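Local coordinates for putative peptide ABC-transport system periplasmic peptide-binding protein (PDB 4OEV) that binds nickel(II), together with oxalate, as the extracytoplasmic solute-binding protein of an ABC-type importer, and probably hands the metal on for uptake, at residues A[16-21]-A[155-160]; A[20-25]-A[146-151]; A[164-169]-A[175-180]. All blocks are in the same frame, centred on the assembly; numbering follows the deposited sequence.

Contact 1 (A[16-21]-A[155-160]); sequences ARINPA and QNPIGT
Ile18 and Pro157 make the apolar half of this meeting between the loop from strand 6-11 to helix 30-33 and the loop leading from helix 140-143 to strand 163-169; Gln155 makes the polar half with the backbone of Ala16. In the apolar part the Ile18 side chain crosses the proline ring at a slant, and its CG2 branch comes 3.9 Å from Pro157 CG. With CG1 beside the backbone N (chi1 -58°), CG2 stands anti to that nitrogen and is the branch that meets the ring. Pro157 CB also reaches the backbone, 3.4 Å from Ile18 O.

The polar part is one hydrogen bond. Gln155 NE2 donates to Ala16 O over 3.2 Å with an N-H...O angle of 158°, and the acceptor lies close to the plane of the Gln155 amide. A bend at chi2 (76°) brings the amide back to the neighbouring loop, although CB of Gln155 points away from it. The same NE2 passes 4.1 Å from Arg17 CG, so the amide also packs against the aliphatic start of the arginine.

Within 16-21 the chain turns twice: Ile18 is the centre of an inverse gamma turn, and Asn19 OD1 accepts from Ala21 N at 2.9 Å, an Asx turn. Asn19 ND2 bonds to Asn154 OD1, and Ile18 also packs on Trp168 and on Ile30 of helix 30-33.

The chemistry is thus divided by depth: the buried Ile18-Pro157 patch covers Ile18 O, a carbonyl with no donor in the model, while the single direct hydrogen bond lies at the more exposed end, between Ala16 and Gln155.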
ATOM      1  N   ALA A  16      -3.917  14.561  -0.448  1.00 41.80           N
ATOM      2  CA  ALA A  16      -3.990  16.028  -0.445  1.00 43.86           C
ATOM      3  C   ALA A  16      -3.077  16.684  -1.474  1.00 43.11           C
ATOM      4  O   ALA A  16      -3.264  17.851  -1.797  1.00 45.98           O
ATOM      5  CB  ALA A  16      -3.664  16.588   0.925  1.00 44.91           C
ATOM      6  N   ARG A  17      -2.064  15.978  -1.955  1.00 41.12           N
ATOM      7  CA  ARG A  17      -1.157  16.583  -2.957  1.00 43.23           C
ATOM      8  C   ARG A  17      -1.049  15.604  -4.113  1.00 43.52           C
ATOM      9  O   ARG A  17      -0.551  14.478  -3.944  1.00 40.49           O
ATOM     10  CB  ARG A  17       0.220  16.884  -2.343  1.00 44.49           C
ATOM     11  CG  ARG A  17       0.224  17.980  -1.303  1.00 46.48           C
ATOM     12  CD  ARG A  17       1.611  18.134  -0.663  1.00 45.92           C
ATOM     13  NE  ARG A  17       1.899  17.069   0.288  1.00 41.78           N
ATOM     14  CZ  ARG A  17       3.013  16.984   1.012  1.00 39.78           C
ATOM     15  NH1 ARG A  17       3.984  17.883   0.903  1.00 37.80           N
ATOM     16  NH2 ARG A  17       3.165  15.990   1.855  1.00 35.02           N
ATOM     17  N   ILE A  18      -1.625  15.962  -5.261  1.00 47.07           N
ATOM     18  CA  ILE A  18      -1.600  15.051  -6.386  1.00 45.65           C
ATOM     19  C   ILE A  18      -0.270  15.229  -7.084  1.00 45.82           C
ATOM     20  O   ILE A  18      -0.170  15.855  -8.141  1.00 48.68           O
ATOM     21  CB  ILE A  18      -2.797  15.258  -7.353  1.00 47.18           C
ATOM     22  CG1 ILE A  18      -4.130  15.076  -6.591  1.00 46.14           C
ATOM     23  CG2 ILE A  18      -2.740  14.221  -8.484  1.00 45.14           C
ATOM     24  CD1 ILE A  18      -5.389  15.466  -7.412  1.00 54.73           C
ATOM     25  N   ASN A  19       0.739  14.618  -6.491  1.00 46.76           N
ATOM     26  CA  ASN A  19       2.122  14.820  -6.891  1.00 46.09           C
ATOM     27  C   ASN A  19       2.861  13.537  -6.565  1.00 43.11           C
ATOM     28  O   ASN A  19       2.864  13.106  -5.413  1.00 39.20           O
ATOM     29  CB  ASN A  19       2.682  16.025  -6.142  1.00 44.94           C
ATOM     30  CG  ASN A  19       4.129  16.295  -6.432  1.00 44.19           C
ATOM     31  OD1 ASN A  19       4.889  15.428  -6.861  1.00 45.28           O
ATOM     32  ND2 ASN A  19       4.519  17.525  -6.214  1.00 43.40           N
ATOM     33  N   PRO A  20       3.430  12.890  -7.591  1.00 41.85           N
ATOM     34  CA  PRO A  20       4.181  11.639  -7.420  1.00 39.32           C
ATOM     35  C   PRO A  20       5.187  11.665  -6.232  1.00 42.67           C
ATOM     36  O   PRO A  20       5.365  10.636  -5.597  1.00 40.14           O
ATOM     37  CB  PRO A  20       4.914  11.494  -8.759  1.00 41.67           C
ATOM     38  CG  PRO A  20       4.060  12.242  -9.733  1.00 45.61           C
ATOM     39  CD  PRO A  20       3.233  13.240  -9.011  1.00 43.84           C
ATOM     40  N   ALA A  21       5.800  12.817  -5.934  1.00 42.33           N
ATOM     41  CA  ALA A  21       6.782  12.881  -4.848  1.00 41.16           C
ATOM     42  C   ALA A  21       6.174  12.556  -3.475  1.00 40.03           C
ATOM     43  O   ALA A  21       6.929  12.219  -2.543  1.00 36.14           O
ATOM     44  CB  ALA A  21       7.427  14.233  -4.800  1.00 41.71           C
ATOM     45  N   GLN A 155      -2.380  20.945  -6.257  1.00 52.51           N
ATOM     46  CA  GLN A 155      -3.836  20.885  -6.403  1.00 52.90           C
ATOM     47  C   GLN A 155      -4.268  21.244  -7.831  1.00 53.86           C
ATOM     48  O   GLN A 155      -5.453  21.326  -8.104  1.00 57.06           O
ATOM     49  CB  GLN A 155      -4.521  21.812  -5.396  1.00 55.66           C
ATOM     50  CG  GLN A 155      -4.349  21.413  -3.914  1.00 54.78           C
ATOM     51  CD  GLN A 155      -2.964  21.756  -3.373  1.00 56.47           C
ATOM     52  OE1 GLN A 155      -2.395  22.793  -3.711  1.00 58.77           O
ATOM     53  NE2 GLN A 155      -2.422  20.889  -2.537  1.00 55.51           N
ATOM     54  N   ASN A 156      -3.298  21.465  -8.721  1.00 52.11           N
ATOM     55  CA  ASN A 156      -3.533  21.745 -10.157  1.00 52.29           C
ATOM     56  C   ASN A 156      -2.494  21.009 -10.995  1.00 51.94           C
ATOM     57  O   ASN A 156      -1.789  21.636 -11.785  1.00 54.14           O
ATOM     58  CB  ASN A 156      -3.429  23.244 -10.451  1.00 63.52           C
ATOM     59  CG  ASN A 156      -4.484  24.062  -9.742  1.00 66.18           C
ATOM     60  OD1 ASN A 156      -5.516  24.404 -10.327  1.00 69.03           O
ATOM     61  ND2 ASN A 156      -4.238  24.376  -8.467  1.00 66.03           N
ATOM     62  N   PRO A 157      -2.387  19.675 -10.829  1.00 52.97           N
ATOM     63  CA  PRO A 157      -1.241  18.932 -11.367  1.00 51.78           C
ATOM     64  C   PRO A 157      -1.228  18.906 -12.894  1.00 54.01           C
ATOM     65  O   PRO A 157      -2.287  18.776 -13.512  1.00 52.66           O
ATOM     66  CB  PRO A 157      -1.443  17.526 -10.793  1.00 52.05           C
ATOM     67  CG  PRO A 157      -2.921  17.398 -10.681  1.00 51.56           C
ATOM     68  CD  PRO A 157      -3.408  18.772 -10.267  1.00 48.85           C
ATOM     69  N   ILE A 158      -0.039  19.058 -13.482  1.00 51.81           N
ATOM     70  CA  ILE A 158       0.157  18.860 -14.906  1.00 53.08           C
ATOM     71  C   ILE A 158       1.039  17.611 -15.068  1.00 54.27           C
ATOM     72  O   ILE A 158       2.109  17.533 -14.452  1.00 51.13           O
ATOM     73  CB  ILE A 158       0.825  20.094 -15.569  1.00 57.42           C
ATOM     74  CG1 ILE A 158      -0.136  21.287 -15.633  1.00 58.15           C
ATOM     75  CG2 ILE A 158       1.337  19.737 -16.939  1.00 56.27           C
ATOM     76  CD1 ILE A 158      -1.337  21.078 -16.583  1.00 57.61           C
ATOM     77  N   GLY A 159       0.602  16.633 -15.866  1.00 51.80           N
ATOM     78  CA  GLY A 159       1.361  15.394 -16.018  1.00 50.78           C
ATOM     79  C   GLY A 159       1.472  14.871 -17.449  1.00 51.95           C
ATOM     80  O   GLY A 159       1.093  15.562 -18.418  1.00 53.73           O
ATOM     81  N   THR A 160       2.015  13.664 -17.610  1.00 51.11           N
ATOM     82  CA  THR A 160       2.063  13.053 -18.933  1.00 52.20           C
ATOM     83  C   THR A 160       0.996  11.939 -19.020  1.00 51.37           C
ATOM     84  O   THR A 160       0.893  11.285 -20.051  1.00 52.15           O
ATOM     85  CB  THR A 160       3.426  12.423 -19.251  1.00 52.21           C
ATOM     86  OG1 THR A 160       3.808  11.635 -18.118  1.00 50.26           O
ATOM     87  CG2 THR A 160       4.550  13.494 -19.514  1.00 53.52           C
TER

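Contact 2 (A[20-25]-A[146-151]); sequences PAYSED and ENLNTS
Tyr22 and Ala21 meet Leu148 and Asn149 where two loops come together, mostly through packing and with no hydrogen bond passing directly between the segments.

The apolar contacts gather on Leu148. Its CD2 methyl lies 3.6 Å from Ala21 CB, and its CG is 4.1 Å from Tyr22 CE2. The leucine crosses the tyrosine at a slant; its CB already points toward 20-25, and with CG anti to the backbone N (chi1 -163°) CD2 meets Ala21 and CG meets the ring. Ala21 CB also sits over one face of the Tyr22 ring, displaced to its rim, so the alanine methyl touches both the ring and the leucine.

The polar contacts lie along the CE2 edge and at the hydroxyl end of the ring. Leu148 O approaches the ring edge, near its plane, 3.4 Å from CE2. The phenol oxygen of Tyr22 lies 3.3 Å from Asn149 OD1, but the two are not hydrogen-bonded: Tyr22 OH bonds to Asn96 O, Asn149 OD1 to Asn97 ND2, and Asn149 ND2 to Lys95 O. The Asn149 side chain stands at about a right angle to the tyrosine, its amide plane 45° from the ring.

Asn149 is thus held from residues 95-97 and also from its own loop. Asn147 OD1 takes two bonds from it: ND2 at 2.8 Å, in the carbonyl plane, and the backbone N at 3.1 Å, which closes an Asx turn.

The contact is buried between the loop running from strand 6-11 to helix 30-33 and the one from helix 140-143 to strand 163-169. Ala21 is backbone-bonded to Ser99, while Leu148 and Ser151 rest on Leu143 of helix 140-143.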
ATOM      1  N   PRO A  20       3.430  12.890  -7.591  1.00 41.85           N
ATOM      2  CA  PRO A  20       4.181  11.639  -7.420  1.00 39.32           C
ATOM      3  C   PRO A  20       5.187  11.665  -6.232  1.00 42.67           C
ATOM      4  O   PRO A  20       5.365  10.636  -5.597  1.00 40.14           O
ATOM      5  CB  PRO A  20       4.914  11.494  -8.759  1.00 41.67           C
ATOM      6  CG  PRO A  20       4.060  12.242  -9.733  1.00 45.61           C
ATOM      7  CD  PRO A  20       3.233  13.240  -9.011  1.00 43.84           C
ATOM      8  N   ALA A  21       5.800  12.817  -5.934  1.00 42.33           N
ATOM      9  CA  ALA A  21       6.782  12.881  -4.848  1.00 41.16           C
ATOM     10  C   ALA A  21       6.174  12.556  -3.475  1.00 40.03           C
ATOM     11  O   ALA A  21       6.929  12.219  -2.543  1.00 36.14           O
ATOM     12  CB  ALA A  21       7.427  14.233  -4.800  1.00 41.71           C
ATOM     13  N   TYR A  22       4.843  12.662  -3.352  1.00 38.64           N
ATOM     14  CA  TYR A  22       4.136  12.417  -2.078  1.00 39.13           C
ATOM     15  C   TYR A  22       3.168  11.228  -2.176  1.00 40.75           C
ATOM     16  O   TYR A  22       2.274  11.045  -1.318  1.00 41.85           O
ATOM     17  CB  TYR A  22       3.405  13.727  -1.625  1.00 39.46           C
ATOM     18  CG  TYR A  22       4.411  14.857  -1.586  1.00 40.30           C
ATOM     19  CD1 TYR A  22       5.409  14.864  -0.599  1.00 39.80           C
ATOM     20  CD2 TYR A  22       4.416  15.853  -2.541  1.00 41.93           C
ATOM     21  CE1 TYR A  22       6.365  15.838  -0.554  1.00 39.24           C
ATOM     22  CE2 TYR A  22       5.403  16.880  -2.518  1.00 41.67           C
ATOM     23  CZ  TYR A  22       6.361  16.855  -1.517  1.00 41.35           C
ATOM     24  OH  TYR A  22       7.337  17.805  -1.421  1.00 41.46           O
ATOM     25  N   SER A  23       3.414  10.361  -3.163  1.00 38.85           N
ATOM     26  CA  SER A  23       2.667   9.105  -3.266  1.00 36.46           C
ATOM     27  C   SER A  23       2.833   8.219  -2.019  1.00 33.90           C
ATOM     28  O   SER A  23       3.962   7.880  -1.661  1.00 30.98           O
ATOM     29  CB  SER A  23       3.150   8.283  -4.422  1.00 33.59           C
ATOM     30  OG  SER A  23       2.469   7.048  -4.446  1.00 35.84           O
ATOM     31  N   GLU A  24       1.724   7.790  -1.422  1.00 34.09           N
ATOM     32  CA  GLU A  24       1.793   6.843  -0.312  1.00 36.15           C
ATOM     33  C   GLU A  24       1.129   5.518  -0.656  1.00 34.66           C
ATOM     34  O   GLU A  24       0.739   4.780   0.240  1.00 31.91           O
ATOM     35  CB  GLU A  24       1.155   7.431   0.958  1.00 36.71           C
ATOM     36  CG  GLU A  24       1.990   8.581   1.509  1.00 42.13           C
ATOM     37  CD  GLU A  24       1.584   8.985   2.902  1.00 49.42           C
ATOM     38  OE1 GLU A  24       0.369   9.104   3.180  1.00 51.16           O
ATOM     39  OE2 GLU A  24       2.485   9.109   3.749  1.00 50.88           O
ATOM     40  N   ASP A  25       1.007   5.240  -1.954  1.00 34.60           N
ATOM     41  CA  ASP A  25       0.401   4.010  -2.495  1.00 36.52           C
ATOM     42  C   ASP A  25      -1.043   3.851  -1.997  1.00 34.45           C
ATOM     43  O   ASP A  25      -1.550   2.729  -1.928  1.00 31.69           O
ATOM     44  CB  ASP A  25       1.185   2.733  -2.138  1.00 37.51           C
ATOM     45  CG  ASP A  25       2.544   2.640  -2.813  1.00 43.37           C
ATOM     46  OD1 ASP A  25       2.827   3.448  -3.716  1.00 48.98           O
ATOM     47  OD2 ASP A  25       3.338   1.725  -2.463  1.00 41.05           O
ATOM     48  N   GLU A 146       9.738  26.030  -7.801  1.00 58.19           N
ATOM     49  CA  GLU A 146       8.688  25.899  -6.827  1.00 57.66           C
ATOM     50  C   GLU A 146       9.192  25.213  -5.558  1.00 58.32           C
ATOM     51  O   GLU A 146      10.177  24.463  -5.582  1.00 52.83           O
ATOM     52  CB  GLU A 146       7.536  25.118  -7.441  1.00 56.64           C
ATOM     53  CG  GLU A 146       6.781  25.944  -8.490  1.00 61.16           C
ATOM     54  CD  GLU A 146       5.859  26.962  -7.842  1.00 62.58           C
ATOM     55  OE1 GLU A 146       4.919  26.544  -7.128  1.00 58.86           O
ATOM     56  OE2 GLU A 146       6.094  28.169  -8.014  1.00 66.00           O
ATOM     57  N   ASN A 147       8.508  25.482  -4.454  1.00 57.96           N
ATOM     58  CA  ASN A 147       8.637  24.661  -3.251  1.00 50.56           C
ATOM     59  C   ASN A 147       7.736  23.466  -3.428  1.00 48.77           C
ATOM     60  O   ASN A 147       6.518  23.571  -3.319  1.00 48.44           O
ATOM     61  CB  ASN A 147       8.283  25.463  -2.011  1.00 50.60           C
ATOM     62  CG  ASN A 147       8.531  24.693  -0.713  1.00 52.43           C
ATOM     63  OD1 ASN A 147       8.642  23.460  -0.700  1.00 51.25           O
ATOM     64  ND2 ASN A 147       8.676  25.434   0.374  1.00 51.62           N
ATOM     65  N   LEU A 148       8.344  22.320  -3.719  1.00 47.73           N
ATOM     66  CA  LEU A 148       7.601  21.135  -4.051  1.00 47.91           C
ATOM     67  C   LEU A 148       6.604  20.763  -2.948  1.00 47.90           C
ATOM     68  O   LEU A 148       5.566  20.157  -3.227  1.00 46.62           O
ATOM     69  CB  LEU A 148       8.558  19.975  -4.318  1.00 45.43           C
ATOM     70  CG  LEU A 148       7.917  18.800  -5.075  1.00 46.93           C
ATOM     71  CD1 LEU A 148       7.670  19.190  -6.554  1.00 49.35           C
ATOM     72  CD2 LEU A 148       8.779  17.559  -4.956  1.00 43.36           C
ATOM     73  N   ASN A 149       6.928  21.127  -1.709  1.00 49.01           N
ATOM     74  CA  ASN A 149       6.094  20.809  -0.552  1.00 46.33           C
ATOM     75  C   ASN A 149       4.722  21.471  -0.546  1.00 47.40           C
ATOM     76  O   ASN A 149       3.728  20.861  -0.136  1.00 47.56           O
ATOM     77  CB  ASN A 149       6.812  21.184   0.762  1.00 44.64           C
ATOM     78  CG  ASN A 149       8.134  20.442   0.948  1.00 43.27           C
ATOM     79  OD1 ASN A 149       8.147  19.327   1.436  1.00 40.28           O
ATOM     80  ND2 ASN A 149       9.245  21.094   0.623  1.00 45.82           N
ATOM     81  N   THR A 150       4.671  22.722  -0.989  1.00 51.24           N
ATOM     82  CA  THR A 150       3.474  23.521  -0.787  1.00 50.21           C
ATOM     83  C   THR A 150       2.926  24.122  -2.076  1.00 53.03           C
ATOM     84  O   THR A 150       1.963  24.865  -2.033  1.00 56.82           O
ATOM     85  CB  THR A 150       3.760  24.649   0.218  1.00 47.73           C
ATOM     86  OG1 THR A 150       4.866  25.422  -0.248  1.00 49.97           O
ATOM     87  CG2 THR A 150       4.144  24.076   1.622  1.00 49.50           C
ATOM     88  N   SER A 151       3.536  23.799  -3.213  1.00 53.52           N
ATOM     89  CA  SER A 151       3.203  24.442  -4.510  1.00 54.18           C
ATOM     90  C   SER A 151       1.725  24.275  -4.841  1.00 55.19           C
ATOM     91  O   SER A 151       1.135  23.250  -4.496  1.00 51.07           O
ATOM     92  CB  SER A 151       4.044  23.840  -5.633  1.00 53.49           C
ATOM     93  OG  SER A 151       3.770  24.439  -6.902  1.00 55.99           O
TER

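Contact 3 (A[164-169]-A[175-180]); sequences KFVKWK and EFKANE
A classic beta bulge interrupts this antiparallel hairpin of strands 163-169 and 173-178, which forms one end of a four-stranded mixed sheet. Val166 and Lys167 both face Glu175, whose O accepts from Val166 N at 2.8 Å and from Lys167 N at 3.3 Å; Glu175 N returns a bond to Lys167 O. Beyond the bulge Lys164 and Lys177 form a hydrogen-bonded pair, with Lys164 N to Lys177 O at 2.7 Å. Between that pair and the bulge, Phe165 and Phe176 are a non-hydrogen-bonded pair whose side chains diverge, yet Phe176 CE2 reaches the edge of the Phe165 ring, 4.4 Å from CD1. Phe176 also packs on Leu32 and Val33 of helix 30-33.

The side chains of Lys164, Lys167, Glu175 and Lys177 share one face of the sheet. Val166 CG2 lies 3.7 Å from Lys177 CG, and Lys167 CE passes Glu175 OE1 at 3.5 Å, while the carboxylate makes its salt bridge through OE2 to Arg191 NE on the next strand. Lys164, extended beyond CG, crosses Glu180 at about a right angle, and its NZ forms a salt bridge with Glu180 OE2, met on the syn side at 3.1 Å, 23° out of the carboxylate plane.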
ATOM      1  N   LYS A 164      -6.314  14.418 -17.810  1.00 56.86           N
ATOM      2  CA  LYS A 164      -5.969  15.794 -17.473  1.00 57.38           C
ATOM      3  C   LYS A 164      -6.827  16.204 -16.297  1.00 56.43           C
ATOM      4  O   LYS A 164      -8.012  15.835 -16.243  1.00 52.71           O
ATOM      5  CB  LYS A 164      -6.186  16.750 -18.682  1.00 56.84           C
ATOM      6  CG  LYS A 164      -5.257  16.545 -19.865  1.00 57.19           C
ATOM      7  CD  LYS A 164      -5.554  17.570 -21.008  1.00 59.50           C
ATOM      8  CE  LYS A 164      -4.450  17.586 -22.072  1.00 66.59           C
ATOM      9  NZ  LYS A 164      -4.624  18.650 -23.132  1.00 63.25           N
ATOM     10  N   PHE A 165      -6.225  16.915 -15.337  1.00 54.39           N
ATOM     11  CA  PHE A 165      -6.943  17.415 -14.154  1.00 53.46           C
ATOM     12  C   PHE A 165      -7.936  18.512 -14.554  1.00 56.00           C
ATOM     13  O   PHE A 165      -7.570  19.445 -15.274  1.00 55.51           O
ATOM     14  CB  PHE A 165      -5.951  17.948 -13.094  1.00 51.17           C
ATOM     15  CG  PHE A 165      -6.613  18.637 -11.928  1.00 54.26           C
ATOM     16  CD1 PHE A 165      -7.062  17.909 -10.835  1.00 54.07           C
ATOM     17  CD2 PHE A 165      -6.783  20.016 -11.921  1.00 55.43           C
ATOM     18  CE1 PHE A 165      -7.673  18.548  -9.764  1.00 55.22           C
ATOM     19  CE2 PHE A 165      -7.396  20.658 -10.854  1.00 54.73           C
ATOM     20  CZ  PHE A 165      -7.845  19.925  -9.787  1.00 56.11           C
ATOM     21  N   VAL A 166      -9.184  18.403 -14.098  1.00 54.60           N
ATOM     22  CA  VAL A 166     -10.205  19.432 -14.342  1.00 58.04           C
ATOM     23  C   VAL A 166     -10.573  20.259 -13.105  1.00 57.95           C
ATOM     24  O   VAL A 166     -10.444  21.473 -13.104  1.00 59.11           O
ATOM     25  CB  VAL A 166     -11.506  18.835 -14.893  1.00 58.68           C
ATOM     26  CG1 VAL A 166     -12.505  19.941 -15.084  1.00 60.69           C
ATOM     27  CG2 VAL A 166     -11.253  18.118 -16.199  1.00 58.49           C
ATOM     28  N   LYS A 167     -11.109  19.617 -12.075  1.00 59.26           N
ATOM     29  CA  LYS A 167     -11.393  20.342 -10.848  1.00 60.74           C
ATOM     30  C   LYS A 167     -11.489  19.398  -9.671  1.00 60.44           C
ATOM     31  O   LYS A 167     -11.509  18.174  -9.829  1.00 61.57           O
ATOM     32  CB  LYS A 167     -12.677  21.152 -10.970  1.00 63.40           C
ATOM     33  CG  LYS A 167     -13.959  20.347 -11.004  1.00 65.48           C
ATOM     34  CD  LYS A 167     -15.131  21.309 -10.827  1.00 71.40           C
ATOM     35  CE  LYS A 167     -16.470  20.599 -10.958  1.00 75.50           C
ATOM     36  NZ  LYS A 167     -17.646  21.496 -10.723  1.00 79.87           N
ATOM     37  N   TRP A 168     -11.576  19.978  -8.487  1.00 58.56           N
ATOM     38  CA  TRP A 168     -11.493  19.182  -7.277  1.00 59.10           C
ATOM     39  C   TRP A 168     -12.387  19.786  -6.220  1.00 62.59           C
ATOM     40  O   TRP A 168     -12.183  20.916  -5.802  1.00 65.65           O
ATOM     41  CB  TRP A 168     -10.036  19.129  -6.825  1.00 57.34           C
ATOM     42  CG  TRP A 168      -9.700  18.319  -5.620  1.00 54.08           C
ATOM     43  CD1 TRP A 168     -10.552  17.617  -4.804  1.00 53.26           C
ATOM     44  CD2 TRP A 168      -8.387  18.136  -5.089  1.00 51.62           C
ATOM     45  NE1 TRP A 168      -9.835  17.008  -3.789  1.00 52.56           N
ATOM     46  CE2 TRP A 168      -8.507  17.308  -3.943  1.00 50.21           C
ATOM     47  CE3 TRP A 168      -7.115  18.589  -5.475  1.00 50.64           C
ATOM     48  CZ2 TRP A 168      -7.405  16.923  -3.175  1.00 47.48           C
ATOM     49  CZ3 TRP A 168      -6.019  18.208  -4.724  1.00 48.45           C
ATOM     50  CH2 TRP A 168      -6.173  17.378  -3.565  1.00 45.99           C
ATOM     51  N   LYS A 169     -13.377  19.029  -5.777  1.00 64.22           N
ATOM     52  CA  LYS A 169     -14.208  19.469  -4.679  1.00 67.02           C
ATOM     53  C   LYS A 169     -13.728  18.739  -3.439  1.00 65.65           C
ATOM     54  O   LYS A 169     -14.008  17.561  -3.262  1.00 63.36           O
ATOM     55  CB  LYS A 169     -15.673  19.178  -4.980  1.00 69.90           C
ATOM     56  CG  LYS A 169     -16.681  19.860  -4.084  1.00 73.29           C
ATOM     57  CD  LYS A 169     -18.019  19.903  -4.817  1.00 77.98           C
ATOM     58  CE  LYS A 169     -19.218  19.951  -3.885  1.00 80.11           C
ATOM     59  NZ  LYS A 169     -20.488  19.747  -4.653  1.00 81.78           N
ATOM     60  N   GLU A 175     -12.250  15.581 -10.536  1.00 51.93           N
ATOM     61  CA  GLU A 175     -12.762  15.356 -11.889  1.00 53.30           C
ATOM     62  C   GLU A 175     -11.663  15.526 -12.954  1.00 55.17           C
ATOM     63  O   GLU A 175     -10.867  16.467 -12.897  1.00 60.66           O
ATOM     64  CB  GLU A 175     -13.930  16.295 -12.192  1.00 52.76           C
ATOM     65  CG  GLU A 175     -14.397  16.229 -13.671  1.00 60.66           C
ATOM     66  CD  GLU A 175     -15.462  17.259 -13.996  1.00 64.17           C
ATOM     67  OE1 GLU A 175     -16.011  17.815 -13.016  1.00 65.94           O
ATOM     68  OE2 GLU A 175     -15.746  17.508 -15.215  1.00 64.46           O
ATOM     69  N   PHE A 176     -11.629  14.601 -13.914  1.00 50.97           N
ATOM     70  CA  PHE A 176     -10.635  14.589 -14.977  1.00 50.94           C
ATOM     71  C   PHE A 176     -11.288  14.561 -16.344  1.00 52.59           C
ATOM     72  O   PHE A 176     -12.461  14.207 -16.466  1.00 52.77           O
ATOM     73  CB  PHE A 176      -9.732  13.371 -14.867  1.00 49.37           C
ATOM     74  CG  PHE A 176      -9.105  13.215 -13.514  1.00 51.41           C
ATOM     75  CD1 PHE A 176      -9.757  12.514 -12.504  1.00 46.28           C
ATOM     76  CD2 PHE A 176      -7.872  13.792 -13.242  1.00 52.24           C
ATOM     77  CE1 PHE A 176      -9.172  12.371 -11.238  1.00 44.80           C
ATOM     78  CE2 PHE A 176      -7.282  13.645 -11.954  1.00 48.73           C
ATOM     79  CZ  PHE A 176      -7.944  12.944 -10.966  1.00 44.70           C
ATOM     80  N   LYS A 177     -10.510  14.911 -17.364  1.00 53.74           N
ATOM     81  CA  LYS A 177     -10.926  14.682 -18.746  1.00 57.26           C
ATOM     82  C   LYS A 177      -9.803  13.977 -19.495  1.00 58.30           C
ATOM     83  O   LYS A 177      -8.623  14.070 -19.107  1.00 57.99           O
ATOM     84  CB  LYS A 177     -11.370  15.987 -19.414  1.00 59.32           C
ATOM     85  CG  LYS A 177     -10.305  17.083 -19.573  1.00 62.29           C
ATOM     86  CD  LYS A 177     -10.887  18.281 -20.386  1.00 69.76           C
ATOM     87  CE  LYS A 177      -9.879  19.439 -20.531  1.00 72.67           C
ATOM     88  NZ  LYS A 177     -10.364  20.536 -21.470  1.00 76.87           N
ATOM     89  N   ALA A 178     -10.169  13.236 -20.537  1.00 55.69           N
ATOM     90  CA  ALA A 178      -9.203  12.435 -21.282  1.00 61.14           C
ATOM     91  C   ALA A 178      -8.070  13.301 -21.863  1.00 61.11           C
ATOM     92  O   ALA A 178      -8.297  14.451 -22.232  1.00 58.45           O
ATOM     93  CB  ALA A 178      -9.891  11.678 -22.398  1.00 63.26           C
ATOM     94  N   ASN A 179      -6.860  12.734 -21.880  1.00 58.46           N
ATOM     95  CA  ASN A 179      -5.703  13.344 -22.518  1.00 60.69           C
ATOM     96  C   ASN A 179      -5.720  12.976 -23.995  1.00 62.10           C
ATOM     97  O   ASN A 179      -5.357  11.854 -24.358  1.00 62.25           O
ATOM     98  CB  ASN A 179      -4.402  12.879 -21.843  1.00 60.23           C
ATOM     99  CG  ASN A 179      -3.137  13.399 -22.557  1.00 62.27           C
ATOM    100  OD1 ASN A 179      -3.220  14.164 -23.523  1.00 59.10           O
ATOM    101  ND2 ASN A 179      -1.962  12.991 -22.064  1.00 56.08           N
ATOM    102  N   GLU A 180      -6.110  13.930 -24.839  1.00 61.00           N
ATOM    103  CA  GLU A 180      -6.331  13.660 -26.258  1.00 63.17           C
ATOM    104  C   GLU A 180      -5.017  13.458 -27.015  1.00 67.29           C
ATOM    105  O   GLU A 180      -5.034  13.049 -28.190  1.00 69.65           O
ATOM    106  CB  GLU A 180      -7.141  14.801 -26.896  1.00 65.90           C
ATOM    107  CG  GLU A 180      -6.352  16.092 -27.126  1.00 69.25           C
ATOM    108  CD  GLU A 180      -6.202  16.991 -25.887  1.00 70.20           C
ATOM    109  OE1 GLU A 180      -6.128  18.233 -26.093  1.00 70.89           O
ATOM    110  OE2 GLU A 180      -6.141  16.475 -24.731  1.00 66.55           O
TER

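Contact 2 is buried, contact 1 only partly so, and contact 3 lies at the surface. Contacts 1 and 2 join the same two loops, share Pro20 and Ala21, and have centres about 7 Å apart; Arg17 NH1, in a probable hydrogen bond with Asn149 O, ties them directly. Contact 3 is a local hairpin, whose Phe165 and Trp168 pack against Pro157 and Gln155 of contact 1, but it does not touch contact 2. The chemistry follows the setting: backbone ladder and charged side chains in the hairpin, one amide bond beside an Ile-Pro patch in contact 1, and an aromatic ring among hydrocarbon and amide groups in contact 2.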